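Local coordinates for protein alpha-1,2-mannosidase (PDB 2WW2) that hydrolyses alpha-mannosides with inversion at the anomeric carbon, as a calcium-dependent mannosidase of glycoside hydrolase family 92, at residues H489-T494 against F505-W510; V441-A446 against P513-S518; W520-S525 against N584-H589. One frame throughout, in Å; residues are numbered along the deposited sequence.

Contact 1 of 3, residues H489-T494 against F505-W510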
# COMPACT_ATOMS: atom_id res chain seq x y z
N HIS A 489 -22.04 0.61 -8.40
CA HIS A 489 -20.63 0.68 -8.06
C HIS A 489 -19.74 1.26 -9.16
O HIS A 489 -18.64 1.74 -8.88
CB HIS A 489 -20.13 -0.69 -7.61
CG HIS A 489 -20.77 -1.16 -6.34
ND1 HIS A 489 -20.46 -0.62 -5.11
CD2 HIS A 489 -21.73 -2.09 -6.12
CE1 HIS A 489 -21.20 -1.21 -4.18
NE2 HIS A 489 -21.97 -2.10 -4.77
N GLY A 490 -20.21 1.23 -10.41
CA GLY A 490 -19.49 1.85 -11.52
C GLY A 490 -18.31 1.02 -12.03
O GLY A 490 -17.35 1.57 -12.59
N PHE A 491 -18.40 -0.29 -11.84
CA PHE A 491 -17.36 -1.22 -12.29
C PHE A 491 -17.98 -2.52 -12.81
O PHE A 491 -19.11 -2.85 -12.47
CB PHE A 491 -16.47 -1.60 -11.12
CG PHE A 491 -15.45 -0.56 -10.76
CD1 PHE A 491 -14.23 -0.51 -11.40
CD2 PHE A 491 -15.70 0.34 -9.73
CE1 PHE A 491 -13.27 0.42 -11.05
CE2 PHE A 491 -14.74 1.28 -9.36
CZ PHE A 491 -13.52 1.32 -10.02
N MET A 492 -17.21 -3.28 -13.59
CA MET A 492 -17.64 -4.62 -13.97
C MET A 492 -17.61 -5.50 -12.72
O MET A 492 -16.73 -5.36 -11.86
CB MET A 492 -16.71 -5.19 -15.05
CG MET A 492 -16.82 -4.47 -16.40
SD MET A 492 -18.46 -4.66 -17.14
CE MET A 492 -18.27 -3.58 -18.58
N TRP A 493 -18.59 -6.40 -12.60
CA TRP A 493 -18.62 -7.33 -11.46
C TRP A 493 -19.12 -8.67 -12.01
O TRP A 493 -18.86 -8.98 -13.17
CB TRP A 493 -19.53 -6.77 -10.35
CG TRP A 493 -19.42 -7.40 -9.00
CD1 TRP A 493 -20.46 -7.80 -8.21
CD2 TRP A 493 -18.22 -7.64 -8.23
NE1 TRP A 493 -19.99 -8.29 -7.02
CE2 TRP A 493 -18.62 -8.21 -7.01
CE3 TRP A 493 -16.85 -7.45 -8.48
CZ2 TRP A 493 -17.70 -8.59 -6.02
CZ3 TRP A 493 -15.94 -7.83 -7.49
CH2 TRP A 493 -16.37 -8.39 -6.28
N THR A 494 -19.83 -9.44 -11.19
CA THR A 494 -20.24 -10.78 -11.62
C THR A 494 -21.61 -11.12 -11.04
O THR A 494 -21.99 -10.58 -9.99
CB THR A 494 -19.22 -11.85 -11.18
OG1 THR A 494 -19.63 -13.12 -11.69
CG2 THR A 494 -19.13 -11.92 -9.65
N PHE A 505 -19.03 -6.06 -3.07
CA PHE A 505 -18.29 -5.54 -4.19
C PHE A 505 -16.93 -5.02 -3.75
O PHE A 505 -16.82 -4.35 -2.75
CB PHE A 505 -19.04 -4.40 -4.90
CG PHE A 505 -18.19 -3.75 -5.96
CD1 PHE A 505 -18.07 -4.32 -7.21
CD2 PHE A 505 -17.44 -2.62 -5.66
CE1 PHE A 505 -17.24 -3.75 -8.18
CE2 PHE A 505 -16.61 -2.05 -6.62
CZ PHE A 505 -16.51 -2.61 -7.88
N ASP A 506 -15.89 -5.34 -4.52
CA ASP A 506 -14.55 -4.85 -4.21
C ASP A 506 -13.79 -4.70 -5.54
O ASP A 506 -13.42 -5.69 -6.18
CB ASP A 506 -13.84 -5.82 -3.27
CG ASP A 506 -12.41 -5.40 -2.94
OD1 ASP A 506 -11.93 -4.38 -3.47
OD2 ASP A 506 -11.75 -6.12 -2.16
N ALA A 507 -13.57 -3.46 -5.95
CA ALA A 507 -12.96 -3.19 -7.24
C ALA A 507 -11.52 -3.71 -7.34
O ALA A 507 -11.00 -3.88 -8.45
CB ALA A 507 -13.02 -1.69 -7.54
N THR A 508 -10.89 -3.98 -6.20
CA THR A 508 -9.47 -4.31 -6.18
C THR A 508 -9.22 -5.80 -6.00
O THR A 508 -8.08 -6.25 -6.00
CB THR A 508 -8.71 -3.54 -5.06
OG1 THR A 508 -9.17 -3.96 -3.77
CG2 THR A 508 -8.93 -2.06 -5.18
N GLU A 509 -10.29 -6.57 -5.87
CA GLU A 509 -10.16 -8.00 -5.56
C GLU A 509 -9.84 -8.86 -6.79
O GLU A 509 -10.60 -8.93 -7.75
CB GLU A 509 -11.42 -8.49 -4.84
CG GLU A 509 -11.40 -9.96 -4.47
CD GLU A 509 -12.68 -10.38 -3.76
OE1 GLU A 509 -12.74 -11.49 -3.21
OE2 GLU A 509 -13.63 -9.57 -3.76
N TRP A 510 -8.69 -9.54 -6.74
CA TRP A 510 -8.26 -10.40 -7.83
C TRP A 510 -8.97 -11.73 -7.84
O TRP A 510 -9.57 -12.12 -6.84
CB TRP A 510 -6.75 -10.64 -7.74
CG TRP A 510 -5.95 -9.50 -8.26
CD1 TRP A 510 -6.05 -8.19 -7.87
CD2 TRP A 510 -4.93 -9.55 -9.26
NE1 TRP A 510 -5.15 -7.42 -8.58
CE2 TRP A 510 -4.45 -8.23 -9.44
CE3 TRP A 510 -4.38 -10.58 -10.03
CZ2 TRP A 510 -3.44 -7.92 -10.36
CZ3 TRP A 510 -3.37 -10.27 -10.94
CH2 TRP A 510 -2.92 -8.95 -11.10
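The Phe505 ring packs against His489, Phe491 and Trp493, and each meets it in a different geometry. The four rings form an aromatic cluster joining strand 491-492 and its flanks to the loop that follows in the catalytic domain. With His489, Phe505 forms an offset stack, the centroids 4.5 Å apart and the planes 13° from parallel. These two side chains run antiparallel, each CB over the other's ring: His489 CB lies 3.8 Å from the Phe505 centroid, and Phe505 CB 3.7 Å from that of His489.

Trp493 instead takes the edge of Phe505 on its face, with planes at 64° and Phe505 CD1 3.5 Å from Trp493 CD2. Its CG stands anti to the backbone N (chi1 -165°), a setting that carries the six-membered ring to Phe505 CA as well. Phe491 offers CB to Phe505 CZ at 3.4 Å; its ring is slid aside and receives Ala507 CB over its face, 3.8 Å from the centroid. Near the indole plane, Glu509 OE2 comes up to Trp493 CH2 and is salt-bridged to Arg504 of the second subunit. Trp493 NE1 donates to Arg502 O, hence an alanine here would probably leave that carbonyl without its donor and the Phe505 edge without an aromatic face. The chemistry is mainly aromatic and CH-pi, implying cohesion by dispersion and ring electrostatics, beside a second copy in the assembly.

Contact 2 of 3, residues V441-A446 against P513-S518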
# COMPACT_ATOMS: atom_id res chain seq x y z
N VAL A 441 -18.91 -20.75 -13.39
CA VAL A 441 -17.78 -20.89 -14.31
C VAL A 441 -16.62 -20.04 -13.80
O VAL A 441 -16.81 -18.86 -13.53
CB VAL A 441 -18.17 -20.44 -15.74
CG1 VAL A 441 -16.99 -20.59 -16.70
CG2 VAL A 441 -19.39 -21.21 -16.26
N PRO A 442 -15.43 -20.64 -13.64
CA PRO A 442 -14.26 -19.86 -13.23
C PRO A 442 -13.98 -18.69 -14.17
O PRO A 442 -14.13 -18.84 -15.39
CB PRO A 442 -13.11 -20.87 -13.34
CG PRO A 442 -13.76 -22.20 -13.15
CD PRO A 442 -15.14 -22.08 -13.75
N GLU A 443 -13.60 -17.54 -13.63
CA GLU A 443 -13.17 -16.42 -14.46
C GLU A 443 -14.26 -15.90 -15.40
O GLU A 443 -13.99 -15.36 -16.47
CB GLU A 443 -11.89 -16.80 -15.22
CG GLU A 443 -10.76 -17.12 -14.24
CD GLU A 443 -9.54 -17.77 -14.89
OE1 GLU A 443 -9.14 -17.38 -16.01
OE2 GLU A 443 -8.97 -18.67 -14.25
N ALA A 444 -15.51 -16.01 -14.95
CA ALA A 444 -16.68 -15.77 -15.79
C ALA A 444 -16.78 -14.37 -16.37
O ALA A 444 -17.23 -14.20 -17.50
CB ALA A 444 -17.96 -16.09 -14.98
N THR A 445 -16.40 -13.35 -15.60
CA THR A 445 -16.59 -12.00 -16.07
C THR A 445 -15.54 -11.67 -17.14
O THR A 445 -15.87 -11.10 -18.20
CB THR A 445 -16.55 -10.99 -14.91
OG1 THR A 445 -17.71 -11.19 -14.09
CG2 THR A 445 -16.56 -9.57 -15.45
N ALA A 446 -14.29 -12.05 -16.87
CA ALA A 446 -13.23 -11.86 -17.88
C ALA A 446 -13.62 -12.63 -19.16
O ALA A 446 -13.46 -12.11 -20.27
CB ALA A 446 -11.88 -12.31 -17.34
N PRO A 513 -14.19 -14.25 -10.56
CA PRO A 513 -14.73 -14.02 -11.91
C PRO A 513 -13.74 -13.32 -12.83
O PRO A 513 -14.02 -13.15 -14.02
CB PRO A 513 -15.90 -13.08 -11.65
CG PRO A 513 -15.44 -12.27 -10.45
CD PRO A 513 -14.76 -13.31 -9.57
N PHE A 514 -12.59 -12.91 -12.29
CA PHE A 514 -11.59 -12.24 -13.10
C PHE A 514 -10.38 -13.11 -13.33
O PHE A 514 -10.14 -14.06 -12.59
CB PHE A 514 -11.18 -10.89 -12.48
CG PHE A 514 -12.32 -9.92 -12.35
CD1 PHE A 514 -12.86 -9.31 -13.48
CD2 PHE A 514 -12.87 -9.65 -11.11
CE1 PHE A 514 -13.94 -8.43 -13.35
CE2 PHE A 514 -13.95 -8.76 -10.99
CZ PHE A 514 -14.47 -8.15 -12.10
N THR A 515 -9.61 -12.75 -14.36
CA THR A 515 -8.44 -13.47 -14.82
C THR A 515 -7.24 -12.54 -14.71
O THR A 515 -7.22 -11.51 -15.36
CB THR A 515 -8.62 -13.84 -16.32
OG1 THR A 515 -9.58 -14.89 -16.45
CG2 THR A 515 -7.33 -14.27 -16.96
N GLU A 516 -6.26 -12.88 -13.89
CA GLU A 516 -5.01 -12.12 -13.87
C GLU A 516 -5.20 -10.64 -13.57
O GLU A 516 -4.47 -9.79 -14.08
CB GLU A 516 -4.32 -12.26 -15.22
CG GLU A 516 -3.96 -13.69 -15.55
CD GLU A 516 -2.59 -14.03 -15.07
OE1 GLU A 516 -1.62 -13.59 -15.74
OE2 GLU A 516 -2.48 -14.71 -14.03
N GLY A 517 -6.19 -10.31 -12.75
CA GLY A 517 -6.55 -8.91 -12.60
C GLY A 517 -7.79 -8.82 -11.75
O GLY A 517 -8.28 -9.83 -11.22
N SER A 518 -8.27 -7.59 -11.59
CA SER A 518 -9.43 -7.30 -10.77
C SER A 518 -10.36 -6.45 -11.62
O SER A 518 -10.06 -6.17 -12.78
CB SER A 518 -9.01 -6.50 -9.54
OG SER A 518 -8.55 -5.22 -9.94
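Pro513 O receives two amides from the start of helix 444-465. Ala446 N lies 3.1 Å from Pro513 O, with an N-H...O angle of 167°, and it arrives nearly along the C=O axis. Thr445 N is closer to Pro513 O, at 2.9 Å, but its angle of 129° makes that bond weak. A second polar link joins side chains: Thr515 OG1 donates to Glu443 OE1 at 2.6 Å, reaching the carboxylate oxygen on its anti side and tilted from the carboxylate plane.

Around these bonds the apolar groups close in. Thr445 and Phe514 run alongside each other in the same direction, with Thr445 CG2 3.5 Å from Phe514 CE1. The methyl points there because it is the branch anti to the backbone N, whereas Thr445 OG1 sits beside that N and touches Pro513 CB at 3.6 Å. Ala446 CB packs on Thr515 CB at 3.7 Å.

The motif is a helix N-terminus: Glu443 holds the N-cap position, and amides of the first turn, which have no acceptor earlier in the helix, find one in a distant loop. Glu443 is also the third residue of a type II turn from Val441 to Ala444, consistent with its positive phi. The helix belongs to the family 92 catalytic domain, whose core is an (alpha/alpha)6 barrel.

Further out, a backbone hydrogen bond ties Glu443 to Gly512, just ahead of Pro513, and Thr445 OG1 is hydrogen-bonded to Trp493 O. Trp522 NE1 binds Thr515 O and its ring meets that of Phe514. Thr515 N, buried here, has no partner in the model. The loop then turns back so that Ser518 C lies over the Phe514 ring, while Ser518 OG bonds to Ala507 O.

Contact 3 of 3, residues W520-S525 against N584-H589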
# COMPACT_ATOMS: atom_id res chain seq x y z
N TRP A 520 -10.79 -3.45 -11.44
CA TRP A 520 -10.06 -2.21 -11.74
C TRP A 520 -9.47 -2.27 -13.14
O TRP A 520 -9.43 -1.26 -13.85
CB TRP A 520 -8.95 -2.01 -10.70
CG TRP A 520 -8.18 -0.71 -10.78
CD1 TRP A 520 -6.93 -0.51 -11.32
CD2 TRP A 520 -8.61 0.57 -10.29
NE1 TRP A 520 -6.56 0.81 -11.19
CE2 TRP A 520 -7.58 1.50 -10.57
CE3 TRP A 520 -9.77 1.02 -9.65
CZ2 TRP A 520 -7.67 2.85 -10.22
CZ3 TRP A 520 -9.87 2.36 -9.31
CH2 TRP A 520 -8.83 3.27 -9.60
N HIS A 521 -9.01 -3.46 -13.53
CA HIS A 521 -8.43 -3.65 -14.87
C HIS A 521 -9.48 -4.03 -15.90
O HIS A 521 -9.52 -3.46 -16.98
CB HIS A 521 -7.34 -4.73 -14.87
CG HIS A 521 -6.44 -4.68 -13.68
ND1 HIS A 521 -5.43 -3.75 -13.56
CD2 HIS A 521 -6.41 -5.42 -12.55
CE1 HIS A 521 -4.81 -3.93 -12.40
NE2 HIS A 521 -5.38 -4.94 -11.77
N TRP A 522 -10.30 -5.02 -15.57
CA TRP A 522 -11.23 -5.64 -16.53
C TRP A 522 -12.37 -4.72 -16.98
O TRP A 522 -12.97 -4.92 -18.05
CB TRP A 522 -11.74 -6.99 -15.99
CG TRP A 522 -10.71 -8.06 -16.21
CD1 TRP A 522 -9.75 -8.49 -15.33
CD2 TRP A 522 -10.48 -8.77 -17.43
NE1 TRP A 522 -8.96 -9.46 -15.92
CE2 TRP A 522 -9.38 -9.64 -17.22
CE3 TRP A 522 -11.10 -8.76 -18.70
CZ2 TRP A 522 -8.89 -10.49 -18.22
CZ3 TRP A 522 -10.62 -9.61 -19.68
CH2 TRP A 522 -9.53 -10.47 -19.44
N THR A 523 -12.65 -3.69 -16.18
CA THR A 523 -13.69 -2.73 -16.55
C THR A 523 -13.35 -2.02 -17.88
O THR A 523 -14.25 -1.58 -18.59
CB THR A 523 -13.95 -1.73 -15.41
OG1 THR A 523 -14.55 -2.44 -14.32
CG2 THR A 523 -14.90 -0.58 -15.84
N TRP A 524 -12.07 -1.95 -18.22
CA TRP A 524 -11.65 -1.28 -19.47
C TRP A 524 -11.68 -2.17 -20.70
O TRP A 524 -11.39 -1.72 -21.81
CB TRP A 524 -10.24 -0.71 -19.29
CG TRP A 524 -10.23 0.28 -18.17
CD1 TRP A 524 -9.80 0.07 -16.88
CD2 TRP A 524 -10.73 1.62 -18.21
NE1 TRP A 524 -9.99 1.21 -16.13
CE2 TRP A 524 -10.56 2.17 -16.92
CE3 TRP A 524 -11.29 2.42 -19.21
CZ2 TRP A 524 -10.92 3.48 -16.60
CZ3 TRP A 524 -11.66 3.73 -18.89
CH2 TRP A 524 -11.46 4.24 -17.60
N SER A 525 -12.00 -3.45 -20.51
CA SER A 525 -11.90 -4.42 -21.60
C SER A 525 -13.10 -4.33 -22.55
O SER A 525 -13.87 -5.29 -22.71
CB SER A 525 -11.75 -5.85 -21.04
OG SER A 525 -11.41 -6.76 -22.07
N ASN A 584 -0.73 -5.33 -17.90
CA ASN A 584 -1.94 -6.09 -17.61
C ASN A 584 -2.85 -6.03 -18.84
O ASN A 584 -3.21 -4.95 -19.32
CB ASN A 584 -2.62 -5.59 -16.33
CG ASN A 584 -3.74 -6.53 -15.86
OD1 ASN A 584 -3.64 -7.18 -14.81
ND2 ASN A 584 -4.81 -6.57 -16.62
N GLN A 585 -3.19 -7.20 -19.36
CA GLN A 585 -3.78 -7.31 -20.70
C GLN A 585 -5.01 -6.42 -20.95
O GLN A 585 -5.03 -5.66 -21.93
CB GLN A 585 -4.06 -8.79 -21.04
CG GLN A 585 -2.80 -9.60 -21.42
CD GLN A 585 -1.93 -10.00 -20.21
OE1 GLN A 585 -2.29 -9.75 -19.06
NE2 GLN A 585 -0.80 -10.62 -20.48
N PRO A 586 -6.05 -6.50 -20.10
CA PRO A 586 -7.24 -5.71 -20.39
C PRO A 586 -7.04 -4.19 -20.33
O PRO A 586 -7.95 -3.47 -20.72
CB PRO A 586 -8.24 -6.17 -19.32
CG PRO A 586 -7.37 -6.71 -18.21
CD PRO A 586 -6.25 -7.39 -18.93
N VAL A 587 -5.91 -3.71 -19.82
CA VAL A 587 -5.65 -2.26 -19.87
C VAL A 587 -4.48 -1.87 -20.78
O VAL A 587 -4.10 -0.71 -20.78
CB VAL A 587 -5.49 -1.61 -18.47
CG1 VAL A 587 -6.80 -1.66 -17.71
CG2 VAL A 587 -4.36 -2.26 -17.70
N GLN A 588 -3.93 -2.80 -21.56
CA GLN A 588 -2.84 -2.45 -22.49
C GLN A 588 -3.21 -1.30 -23.45
O GLN A 588 -2.37 -0.49 -23.81
CB GLN A 588 -2.40 -3.67 -23.31
CG GLN A 588 -1.55 -4.66 -22.52
CD GLN A 588 -1.22 -5.93 -23.31
OE1 GLN A 588 -1.52 -6.03 -24.51
NE2 GLN A 588 -0.59 -6.89 -22.63
N HIS A 589 -4.47 -1.25 -23.85
CA HIS A 589 -4.96 -0.22 -24.79
C HIS A 589 -5.39 1.07 -24.09
O HIS A 589 -5.67 2.06 -24.75
CB HIS A 589 -6.16 -0.76 -25.54
CG HIS A 589 -7.39 -0.86 -24.68
ND1 HIS A 589 -7.53 -1.79 -23.68
CD2 HIS A 589 -8.52 -0.11 -24.65
CE1 HIS A 589 -8.70 -1.63 -23.08
NE2 HIS A 589 -9.31 -0.61 -23.65
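Pro586 sets the CB-CG-CD edge of its ring over the face of Trp522, and this CH-pi contact leads the apolar part of the interface: Pro586 CG stands over the indole, 3.8 Å from the centroid of the five-membered ring and 13° off its normal. Pro586 CB lies over the six-membered ring, near Trp522 CE3, and also meets Ser525 CB at 3.9 Å. Val587 adds a second apolar touch, its CG1 3.6 Å from Trp524 CD1. Val587 CG1 is anti to the carbonyl carbon (chi1 -66°), which also brings it 3.3 Å from His521 O.

Flat polar groups form another class. The amide of Asn584 stacks over one face of the His521 imidazole, the two planes 15° apart. His589 turns its edge to the backbone instead: Trp524 O lies near the ring plane, 3.0 Å from both His589 NE2 and His589 CE1.

Backbone bonds shape both partners separately. Ser525 N binds Trp522 O at 3.0 Å, closing a type I turn, and Val587 N binds Asn584 O at the same length.

In the fold, the contact joins helix 519-522 and the turn after it to the loop between helices 565-577 and 600-613, deep in the catalytic domain. Trp522 rests also on helix 444-465 through Leu449 and Glu450, while Trp524 extends between helices 530-537 and 540-551, touching Leu533 and Leu547.

The three contacts lie on the same side of the chain's centre, all within the family 92 catalytic range. The centres of contacts 1 and 2 are about 11 Å apart. Those of contacts 2 and 3 are about 12 Å apart, and those of contacts 1 and 3 about 13 Å. Contact 1 is nested inside the loop that contact 2 closes, and contact 3 opens only afterwards. Two probable hydrogen bonds join contacts 1 and 3: Met492 N of strand 491-492 lies 2.9 Å from Thr523 OG1, and Ala507 O lies 3.0 Å from Trp520 N of helix 519-522. The loop between strand and helix thus carries part of the aromatic cluster, packs on the start of helix 444-465, and leads straight into contact 3.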